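Long-range contacts in ABC transporter, substrate binding protein (Aeropyrum pernix, PDB 3EAF), which is probably the substrate-binding protein of an ABC transporter, capturing a solute outside the membrane for uptake, and binds a magnesium ion: residues A[87-92]-A[109-114]; A[255-260]-A[347-352]. One frame throughout, in Å; residues are numbered along the deposited sequence.

Contact 1 of 2, residues A[87-92]-A[109-114]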
loop_
_atom_site.group_PDB
_atom_site.type_symbol
_atom_site.label_atom_id
_atom_site.label_comp_id
_atom_site.label_asym_id
_atom_site.label_seq_id
_atom_site.Cartn_x
_atom_site.Cartn_y
_atom_site.Cartn_z
ATOM N N ASP A 87 -6.807 -8.264 8.894
ATOM C CA ASP A 87 -6.817 -7.779 10.277
ATOM C C ASP A 87 -7.255 -6.316 10.437
ATOM O O ASP A 87 -8.003 -5.999 11.366
ATOM C CB ASP A 87 -5.510 -8.079 11.030
ATOM C CG ASP A 87 -4.266 -7.663 10.268
ATOM O OD1 ASP A 87 -3.856 -8.379 9.325
ATOM O OD2 ASP A 87 -3.663 -6.646 10.652
ATOM N N THR A 88 -6.807 -5.440 9.533
ATOM C CA THR A 88 -7.196 -4.026 9.580
ATOM C C THR A 88 -8.710 -3.876 9.436
ATOM O O THR A 88 -9.323 -3.074 10.153
ATOM C CB THR A 88 -6.451 -3.153 8.527
ATOM O OG1 THR A 88 -5.047 -3.431 8.556
ATOM C CG2 THR A 88 -6.667 -1.669 8.803
ATOM N N GLU A 89 -9.300 -4.644 8.511
ATOM C CA GLU A 89 -10.759 -4.685 8.311
ATOM C C GLU A 89 -11.505 -5.222 9.529
ATOM O O GLU A 89 -12.502 -4.631 9.972
ATOM C CB GLU A 89 -11.127 -5.509 7.065
ATOM C CG GLU A 89 -11.044 -4.732 5.745
ATOM C CD GLU A 89 -11.456 -5.547 4.524
ATOM O OE1 GLU A 89 -11.997 -6.660 4.705
ATOM O OE2 GLU A 89 -11.233 -5.070 3.385
ATOM N N LYS A 90 -11.018 -6.343 10.057
ATOM C CA LYS A 90 -11.595 -6.976 11.238
ATOM C C LYS A 90 -11.621 -6.019 12.431
ATOM O O LYS A 90 -12.608 -5.971 13.173
ATOM C CB LYS A 90 -10.820 -8.256 11.584
ATOM C CG LYS A 90 -11.249 -8.977 12.877
ATOM C CD LYS A 90 -12.532 -9.787 12.693
ATOM C CE LYS A 90 -12.783 -10.731 13.889
ATOM N NZ LYS A 90 -12.044 -12.040 13.775
ATOM N N LEU A 91 -10.547 -5.245 12.592
ATOM C CA LEU A 91 -10.418 -4.335 13.733
ATOM C C LEU A 91 -11.067 -2.967 13.538
ATOM O O LEU A 91 -11.209 -2.215 14.501
ATOM C CB LEU A 91 -8.948 -4.147 14.095
ATOM C CG LEU A 91 -8.227 -5.361 14.689
ATOM C CD1 LEU A 91 -6.723 -5.158 14.613
ATOM C CD2 LEU A 91 -8.677 -5.624 16.129
ATOM N N SER A 92 -11.464 -2.643 12.310
ATOM C CA SER A 92 -11.905 -1.282 11.995
ATOM C C SER A 92 -13.036 -0.746 12.895
ATOM O O SER A 92 -13.011 0.424 13.288
ATOM C CB SER A 92 -12.259 -1.148 10.508
ATOM O OG SER A 92 -13.219 -2.115 10.121
ATOM N N ALA A 109 -10.516 -0.509 0.081
ATOM C CA ALA A 109 -11.617 0.438 -0.082
ATOM C C ALA A 109 -12.662 0.323 1.026
ATOM O O ALA A 109 -13.345 1.301 1.348
ATOM C CB ALA A 109 -12.268 0.276 -1.459
ATOM N N LYS A 110 -12.774 -0.868 1.613
ATOM C CA LYS A 110 -13.695 -1.113 2.723
ATOM C C LYS A 110 -13.397 -0.265 3.976
ATOM O O LYS A 110 -14.287 -0.040 4.799
ATOM C CB LYS A 110 -13.748 -2.615 3.056
ATOM C CG LYS A 110 -14.258 -3.464 1.887
ATOM C CD LYS A 110 -14.498 -4.914 2.264
ATOM C CE LYS A 110 -15.217 -5.654 1.128
ATOM N NZ LYS A 110 -15.338 -7.120 1.412
ATOM N N LEU A 111 -12.180 0.267 4.091
ATOM C CA LEU A 111 -11.770 1.090 5.223
ATOM C C LEU A 111 -12.271 2.522 5.075
ATOM O O LEU A 111 -12.296 3.220 6.124
ATOM C CB LEU A 111 -10.246 1.079 5.369
ATOM C CG LEU A 111 -9.609 -0.268 5.723
ATOM C CD1 LEU A 111 -8.092 -0.168 5.690
ATOM C CD2 LEU A 111 -10.091 -0.750 7.083
ATOM N N LEU A 112 -12.552 2.952 3.895
ATOM C CA LEU A 112 -12.858 4.357 3.605
ATOM C C LEU A 112 -13.999 4.946 4.431
ATOM O O LEU A 112 -13.989 6.139 4.727
ATOM C CB LEU A 112 -13.126 4.551 2.101
ATOM C CG LEU A 112 -11.969 4.237 1.143
ATOM C CD1 LEU A 112 -12.437 4.180 -0.295
ATOM C CD2 LEU A 112 -10.825 5.231 1.294
ATOM N N VAL A 113 -14.965 4.106 4.808
ATOM C CA VAL A 113 -16.135 4.543 5.575
ATOM C C VAL A 113 -15.974 4.326 7.090
ATOM O O VAL A 113 -16.887 4.623 7.873
ATOM C CB VAL A 113 -17.444 3.857 5.080
ATOM C CG1 VAL A 113 -17.795 4.331 3.685
ATOM C CG2 VAL A 113 -17.324 2.327 5.133
ATOM N N LYS A 114 -14.808 3.820 7.492
ATOM C CA LYS A 114 -14.526 3.559 8.906
ATOM C C LYS A 114 -13.828 4.783 9.489
ATOM O O LYS A 114 -12.782 5.189 8.990
ATOM C CB LYS A 114 -13.667 2.298 9.070
ATOM C CG LYS A 114 -14.237 1.036 8.411
ATOM C CD LYS A 114 -15.506 0.567 9.105
ATOM C CE LYS A 114 -16.004 -0.746 8.521
ATOM N NZ LYS A 114 -17.383 -1.068 8.982
HETATM O O HOH W 1 -12.919 -8.348 2.723
#

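Contact 2 of 2, residues A[255-260]-A[347-352]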
loop_
_atom_site.group_PDB
_atom_site.type_symbol
_atom_site.label_atom_id
_atom_site.label_comp_id
_atom_site.label_asym_id
_atom_site.label_seq_id
_atom_site.Cartn_x
_atom_site.Cartn_y
_atom_site.Cartn_z
ATOM N N SER A 255 2.202 2.201 -8.309
ATOM C CA SER A 255 2.642 2.753 -7.034
ATOM C C SER A 255 2.105 4.162 -6.859
ATOM O O SER A 255 2.306 5.008 -7.732
ATOM C CB SER A 255 4.169 2.760 -6.926
ATOM O OG SER A 255 4.574 3.345 -5.701
ATOM N N PRO A 256 1.407 4.420 -5.739
ATOM C CA PRO A 256 1.012 5.790 -5.380
ATOM C C PRO A 256 2.195 6.679 -4.954
ATOM O O PRO A 256 2.042 7.908 -4.849
ATOM C CB PRO A 256 0.056 5.583 -4.194
ATOM C CG PRO A 256 -0.308 4.115 -4.219
ATOM C CD PRO A 256 0.911 3.437 -4.759
ATOM N N PHE A 257 3.359 6.061 -4.742
ATOM C CA PHE A 257 4.531 6.729 -4.174
ATOM C C PHE A 257 5.691 6.632 -5.148
ATOM O O PHE A 257 5.917 5.573 -5.748
ATOM C CB PHE A 257 4.943 6.065 -2.847
ATOM C CG PHE A 257 3.777 5.647 -1.988
ATOM C CD1 PHE A 257 3.159 6.561 -1.141
ATOM C CD2 PHE A 257 3.290 4.344 -2.039
ATOM C CE1 PHE A 257 2.081 6.193 -0.360
ATOM C CE2 PHE A 257 2.212 3.961 -1.253
ATOM C CZ PHE A 257 1.600 4.890 -0.418
ATOM N N ILE A 258 6.429 7.732 -5.294
ATOM C CA ILE A 258 7.630 7.758 -6.126
ATOM C C ILE A 258 8.709 6.835 -5.541
ATOM O O ILE A 258 8.880 6.769 -4.318
ATOM C CB ILE A 258 8.150 9.224 -6.316
ATOM C CG1 ILE A 258 9.050 9.346 -7.555
ATOM C CG2 ILE A 258 8.862 9.749 -5.058
ATOM C CD1 ILE A 258 8.347 9.050 -8.889
ATOM N N TYR A 259 9.392 6.084 -6.404
ATOM C CA TYR A 259 10.504 5.237 -5.970
ATOM C C TYR A 259 11.690 6.144 -5.675
ATOM O O TYR A 259 11.849 7.172 -6.342
ATOM C CB TYR A 259 10.944 4.275 -7.074
ATOM C CG TYR A 259 10.041 3.105 -7.400
ATOM C CD1 TYR A 259 8.673 3.128 -7.118
ATOM C CD2 TYR A 259 10.563 1.982 -8.041
ATOM C CE1 TYR A 259 7.852 2.048 -7.453
ATOM C CE2 TYR A 259 9.764 0.908 -8.376
ATOM C CZ TYR A 259 8.411 0.944 -8.080
ATOM O OH TYR A 259 7.638 -0.130 -8.424
ATOM N N PRO A 260 12.537 5.770 -4.688
ATOM C CA PRO A 260 13.766 6.552 -4.469
ATOM C C PRO A 260 14.599 6.787 -5.750
ATOM O O PRO A 260 15.109 7.887 -5.941
ATOM C CB PRO A 260 14.544 5.709 -3.448
ATOM C CG PRO A 260 13.482 4.987 -2.684
ATOM C CD PRO A 260 12.416 4.659 -3.722
ATOM N N LEU A 347 -10.941 8.898 1.258
ATOM C CA LEU A 347 -10.171 8.712 0.018
ATOM C C LEU A 347 -9.136 9.823 -0.162
ATOM O O LEU A 347 -9.490 10.971 -0.436
ATOM C CB LEU A 347 -11.089 8.614 -1.211
ATOM C CG LEU A 347 -10.423 8.295 -2.559
ATOM C CD1 LEU A 347 -9.720 6.929 -2.531
ATOM C CD2 LEU A 347 -11.421 8.363 -3.721
ATOM N N ALA A 348 -7.858 9.469 -0.028
ATOM C CA ALA A 348 -6.778 10.466 0.038
ATOM C C ALA A 348 -6.578 11.211 -1.278
ATOM O O ALA A 348 -6.398 12.433 -1.285
ATOM C CB ALA A 348 -5.472 9.809 0.497
ATOM N N TYR A 349 -6.600 10.451 -2.374
ATOM C CA TYR A 349 -6.455 10.949 -3.746
ATOM C C TYR A 349 -6.693 9.761 -4.668
ATOM O O TYR A 349 -6.931 8.652 -4.182
ATOM C CB TYR A 349 -5.081 11.606 -3.995
ATOM C CG TYR A 349 -3.872 10.749 -3.666
ATOM C CD1 TYR A 349 -3.229 10.005 -4.656
ATOM C CD2 TYR A 349 -3.355 10.704 -2.371
ATOM C CE1 TYR A 349 -2.108 9.222 -4.360
ATOM C CE2 TYR A 349 -2.247 9.927 -2.063
ATOM C CZ TYR A 349 -1.629 9.186 -3.062
ATOM O OH TYR A 349 -0.535 8.411 -2.758
ATOM N N ARG A 350 -6.649 9.972 -5.982
ATOM C CA ARG A 350 -7.002 8.897 -6.921
ATOM C C ARG A 350 -5.865 8.429 -7.831
ATOM O O ARG A 350 -5.819 7.256 -8.215
ATOM C CB ARG A 350 -8.208 9.290 -7.784
ATOM C CG ARG A 350 -9.510 9.445 -7.020
ATOM C CD ARG A 350 -10.683 9.774 -7.939
ATOM N NE ARG A 350 -11.257 8.596 -8.600
ATOM C CZ ARG A 350 -11.237 8.373 -9.917
ATOM N NH1 ARG A 350 -10.655 9.239 -10.747
ATOM N NH2 ARG A 350 -11.807 7.277 -10.414
ATOM N N LYS A 351 -4.959 9.330 -8.195
ATOM C CA LYS A 351 -3.970 8.979 -9.216
ATOM C C LYS A 351 -2.783 8.180 -8.670
ATOM O O LYS A 351 -2.530 8.167 -7.467
ATOM C CB LYS A 351 -3.518 10.205 -10.016
ATOM C CG LYS A 351 -2.723 11.238 -9.255
ATOM C CD LYS A 351 -2.395 12.426 -10.176
ATOM C CE LYS A 351 -3.612 13.316 -10.413
ATOM N NZ LYS A 351 -3.227 14.595 -11.107
ATOM N N VAL A 352 -2.092 7.492 -9.575
ATOM C CA VAL A 352 -0.946 6.652 -9.233
ATOM C C VAL A 352 0.170 6.817 -10.249
ATOM O O VAL A 352 -0.066 7.298 -11.358
ATOM C CB VAL A 352 -1.323 5.147 -9.163
ATOM C CG1 VAL A 352 -2.264 4.882 -8.002
ATOM C CG2 VAL A 352 -1.911 4.647 -10.494
#

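Contact 1 of 2, residues A[87-92]-A[109-114]
Thr88 and Leu111 meet methyl to methyl, the apolar part of a contact in which helix 85-98 receives a 3-10 segment and the type I turn from Leu111 to Lys114. Thr88 CG2 lies 3.7 Å from Leu111 CD1, the two side chains crossing at about a right angle. CG2 points this way because it stands anti to the backbone N, while OG1 turns back to bond to Gly84 O. The other Leu111 branch, CD2, comes down on the helix between Thr88 and Ser92, 4.1 Å from Ser92 CB.

Aliphatic lysine carbons against polar groups make up the second kind of interaction. Lys114, bent at chi2 (-68°), lays its chain over Ser92, with Lys114 CE 3.5 Å from Ser92 OG, and carries its ammonium on to a salt bridge with Asp93. Ser92 OG is itself tied to its own helix by a 2.6 Å bond to Glu89 O, which also accepts from Ser92 N; both donors reach that oxygen from the same face of its plane.

Glu89 and Lys110 meet in two ways. Glu89 OE2 rests against the aliphatic chain of Lys110, 3.5 Å from Lys110 CD, while its hydrogen bond goes to Ser108 OG. Glu89 OE1 and Lys110 NZ stand 4.7 Å apart, and one water donates to the first and accepts from the second. The charged atoms do not touch, but their opposite charges probably add a longer-range attraction.

Helix 85-98 is the connection of a beta-alpha-beta unit between parallel strands 79-82 and 101-104. Thr88 and Leu111 both reach Ser104 of strand 101-104 and Asn117 of strand 117-118, while Lys110 and Leu112 touch helix 377-382.

Contact 2 of 2, residues A[255-260]-A[347-352]
Pro256 and Tyr349 form the tight part of this buried contact: the phenol oxygen Tyr349 OH comes within 3.2 Å of Pro256 CB, with ring atom CZ behind it at 4.1 Å. With CG set between the backbone N and the carbonyl carbon (chi1 55°), Tyr349 sends its ring across to the opposing segment, and the hydroxyl bonds to Pro120 O, which anchors the far end of the ring. Lys351 O lies at the edge of the same ring, in its plane. Pro256 also packs within its own segment, since its CB sits 3.9 Å above the Phe257 ring, over the centre. Phe257 CE1 lies 4.2 Å from Tyr349 OH; the side chains, not the ring planes, cross at about a right angle.

Packing is looser at Val352. Its CG1 is 4.3 Å from Pro256 CG, although the backbones are close, the CA atoms of Pro256 and Val352 being 4.4 Å apart. Ser255, turned away, bonds through OG to Phe257 O at 2.6 Å, on a lone pair in the carbonyl plane, a bond that spans Pro256 within its own segment.

The two segments lie where strand 251-255 ends and its antiparallel neighbour 352-357 begins. Gln127 of helix 124-139 touches both Pro256 and Val352, helix 288-304 packs on Phe257, and Pro256 and Ile258 share backbone bonds with Ala336 and Ile334. Pro120, the partner of the Tyr349 hydroxyl, lies in the link from strand 117-118 of one sheet to helix 124-139 beside the other, consistent with a place near the interdomain hinge of the type I binding-protein fold.

From the N terminus, contact 1 closes first: the chain runs along helix 85-98, through strand 101-104, and turns back on the helix at 109-114, a short loop around the end of one sheet's beta-alpha-beta unit. Contact 2 opens only later, at the end of strand 251-255, and closes after 86 intervening residues, rich in helix, when the chain returns to begin strand 352-357. The two loops therefore stand in series, neither nesting nor crossing. Their centres are 20 Å apart, yet Leu112 CD2 packs 3.7 Å from Leu347 N. Contact 1 ties helix 85-98 to the loop before strand 117-118 of the six-stranded sheet; contact 2 joins neighbouring strand ends of the seven-stranded one.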